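Long-range contact in methyltransferase domain-containing protein (Serratia marcescens, PDB 7CLU), which probably transfers a methyl group from S-adenosyl-L-methionine to an oxygen of a prodigiosin precursor, as a dimeric O-methyltransferase of the prodigiosin pathway: residues A[92-97]-A[143-148]. Numbering follows the deposited sequence.
Sequences LGWLGR and ADFQEF
W94 lays one face of its indole against D144 O, F145 CA and F148 CB, all offset toward its rim. W94, F145 and F148 form an aromatic cluster between helix 93-107 and helix 139-152 of this class II O-methyltransferase. The short helical segments run at 129° to each other, 10.4 Å apart at their axes. W94 CE3 sits above the rim of one F148 face, 3.4 Å from CD2 of F148. This ring pair is oblique, with planes 31° apart. The CB of W94 already points toward helix 139-152, and CG anti to the backbone N carries the indole on in that direction. Its far corner CH2 comes 3.2 Å from CD1 of F145, a tight approach near the plane of the phenyl ring. Here too the pair is oblique, the planes 56° apart. L95 CB touches F148 CZ at 3.4 Å, and L95 N lies over the same F148 face as W94 CE3. L92 CD2 meets the F148 edge more loosely.

L92 and L95 also pack on K5 and M12 of the second subunit, so this edge of the contact reaches the dimer interface. Q146, whose side chain points away from W94, binds S-adenosyl-L-homocysteine in a structure of this protein. F145 is about 7 Å, side chain to side chain, from H247, the predicted proton acceptor.

At the polar rim, one water accepts weak hydrogen bonds from R97 NH2 and W94 NE1 and gives one of 2.5 Å to D144 OD2.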
loop_
_atom_site.group_PDB
_atom_site.type_symbol
_atom_site.label_atom_id
_atom_site.label_comp_id
_atom_site.label_asym_id
_atom_site.label_seq_id
_atom_site.Cartn_x
_atom_site.Cartn_y
_atom_site.Cartn_z
ATOM N N LEU A 92 11.153 1.369 12.623
ATOM C CA LEU A 92 10.409 1.926 11.500
ATOM C C LEU A 92 9.216 2.770 11.936
ATOM O O LEU A 92 8.464 3.243 11.078
ATOM C CB LEU A 92 9.959 0.789 10.569
ATOM C CG LEU A 92 11.078 0.197 9.714
ATOM C CD1 LEU A 92 10.606 -0.926 8.792
ATOM C CD2 LEU A 92 11.785 1.296 8.924
ATOM N N GLY A 93 9.050 2.999 13.243
ATOM C CA GLY A 93 7.850 3.663 13.730
ATOM C C GLY A 93 7.625 5.044 13.141
ATOM O O GLY A 93 6.481 5.440 12.891
ATOM N N TRP A 94 8.699 5.803 12.907
ATOM C CA TRP A 94 8.478 7.136 12.351
ATOM C C TRP A 94 7.829 7.048 10.980
ATOM O O TRP A 94 6.885 7.790 10.688
ATOM C CB TRP A 94 9.770 7.955 12.257
ATOM C CG TRP A 94 9.444 9.352 11.746
ATOM C CD1 TRP A 94 9.164 10.462 12.501
ATOM C CD2 TRP A 94 9.287 9.752 10.375
ATOM N NE1 TRP A 94 8.877 11.529 11.682
ATOM C CE2 TRP A 94 8.938 11.118 10.375
ATOM C CE3 TRP A 94 9.417 9.090 9.149
ATOM C CZ2 TRP A 94 8.721 11.830 9.194
ATOM C CZ3 TRP A 94 9.193 9.798 7.981
ATOM C CH2 TRP A 94 8.853 11.150 8.012
ATOM N N LEU A 95 8.314 6.144 10.123
ATOM C CA LEU A 95 7.700 6.002 8.807
ATOM C C LEU A 95 6.245 5.578 8.929
ATOM O O LEU A 95 5.370 6.105 8.229
ATOM C CB LEU A 95 8.485 5.009 7.960
ATOM C CG LEU A 95 8.010 4.724 6.527
ATOM C CD1 LEU A 95 7.932 6.017 5.728
ATOM C CD2 LEU A 95 8.951 3.718 5.843
ATOM N N GLY A 96 5.965 4.628 9.820
ATOM C CA GLY A 96 4.594 4.206 10.031
ATOM C C GLY A 96 3.668 5.357 10.362
ATOM O O GLY A 96 2.565 5.459 9.814
ATOM N N ARG A 97 4.097 6.239 11.272
ATOM C CA ARG A 97 3.220 7.345 11.638
ATOM C C ARG A 97 3.170 8.406 10.543
ATOM O O ARG A 97 2.124 9.035 10.345
ATOM C CB ARG A 97 3.641 7.969 12.969
ATOM C CG ARG A 97 2.536 8.848 13.566
ATOM C CD ARG A 97 2.903 9.442 14.924
ATOM N NE ARG A 97 4.193 10.118 14.881
ATOM C CZ ARG A 97 4.357 11.409 14.606
ATOM N NH1 ARG A 97 3.303 12.189 14.354
ATOM N NH2 ARG A 97 5.583 11.920 14.582
ATOM N N ALA A 143 13.100 17.950 11.846
ATOM C CA ALA A 143 14.197 17.246 12.501
ATOM C C ALA A 143 13.885 15.759 12.656
ATOM O O ALA A 143 14.724 14.911 12.345
ATOM C CB ALA A 143 14.493 17.890 13.857
ATOM N N ASP A 144 12.677 15.423 13.134
ATOM C CA ASP A 144 12.289 14.013 13.228
ATOM C C ASP A 144 12.407 13.331 11.875
ATOM O O ASP A 144 12.851 12.179 11.781
ATOM C CB ASP A 144 10.851 13.865 13.726
ATOM C CG ASP A 144 10.642 14.389 15.131
ATOM O OD1 ASP A 144 11.641 14.672 15.823
ATOM O OD2 ASP A 144 9.454 14.499 15.537
ATOM N N PHE A 145 11.970 14.020 10.820
ATOM C CA PHE A 145 12.054 13.468 9.476
ATOM C C PHE A 145 13.504 13.219 9.087
ATOM O O PHE A 145 13.864 12.134 8.603
ATOM C CB PHE A 145 11.380 14.435 8.503
ATOM C CG PHE A 145 11.602 14.112 7.052
ATOM C CD1 PHE A 145 10.909 13.081 6.443
ATOM C CD2 PHE A 145 12.479 14.867 6.286
ATOM C CE1 PHE A 145 11.089 12.790 5.103
ATOM C CE2 PHE A 145 12.675 14.582 4.944
ATOM C CZ PHE A 145 11.973 13.539 4.349
ATOM N N GLN A 146 14.361 14.209 9.319
ATOM C CA GLN A 146 15.731 14.100 8.844
ATOM C C GLN A 146 16.510 13.058 9.635
ATOM O O GLN A 146 17.355 12.357 9.067
ATOM C CB GLN A 146 16.384 15.481 8.886
ATOM C CG GLN A 146 15.741 16.432 7.854
ATOM C CD GLN A 146 16.534 17.688 7.591
ATOM O OE1 GLN A 146 16.849 18.445 8.511
ATOM N NE2 GLN A 146 16.848 17.931 6.326
ATOM N N GLU A 147 16.207 12.899 10.924
ATOM C CA GLU A 147 16.887 11.873 11.699
ATOM C C GLU A 147 16.421 10.476 11.295
ATOM O O GLU A 147 17.216 9.533 11.300
ATOM C CB GLU A 147 16.690 12.125 13.197
ATOM C CG GLU A 147 17.409 11.112 14.083
ATOM C CD GLU A 147 18.566 11.713 14.872
ATOM O OE1 GLU A 147 18.663 12.960 14.943
ATOM O OE2 GLU A 147 19.387 10.931 15.407
ATOM N N PHE A 148 15.156 10.321 10.915
ATOM C CA PHE A 148 14.741 9.055 10.326
ATOM C C PHE A 148 15.490 8.782 9.021
ATOM O O PHE A 148 16.060 7.700 8.828
ATOM C CB PHE A 148 13.242 9.057 10.089
ATOM C CG PHE A 148 12.754 7.827 9.415
ATOM C CD1 PHE A 148 12.656 6.634 10.124
ATOM C CD2 PHE A 148 12.412 7.845 8.079
ATOM C CE1 PHE A 148 12.202 5.476 9.510
ATOM C CE2 PHE A 148 11.953 6.692 7.454
ATOM C CZ PHE A 148 11.854 5.505 8.173
HETATM O O HOH W 1 7.685 13.815 13.835
#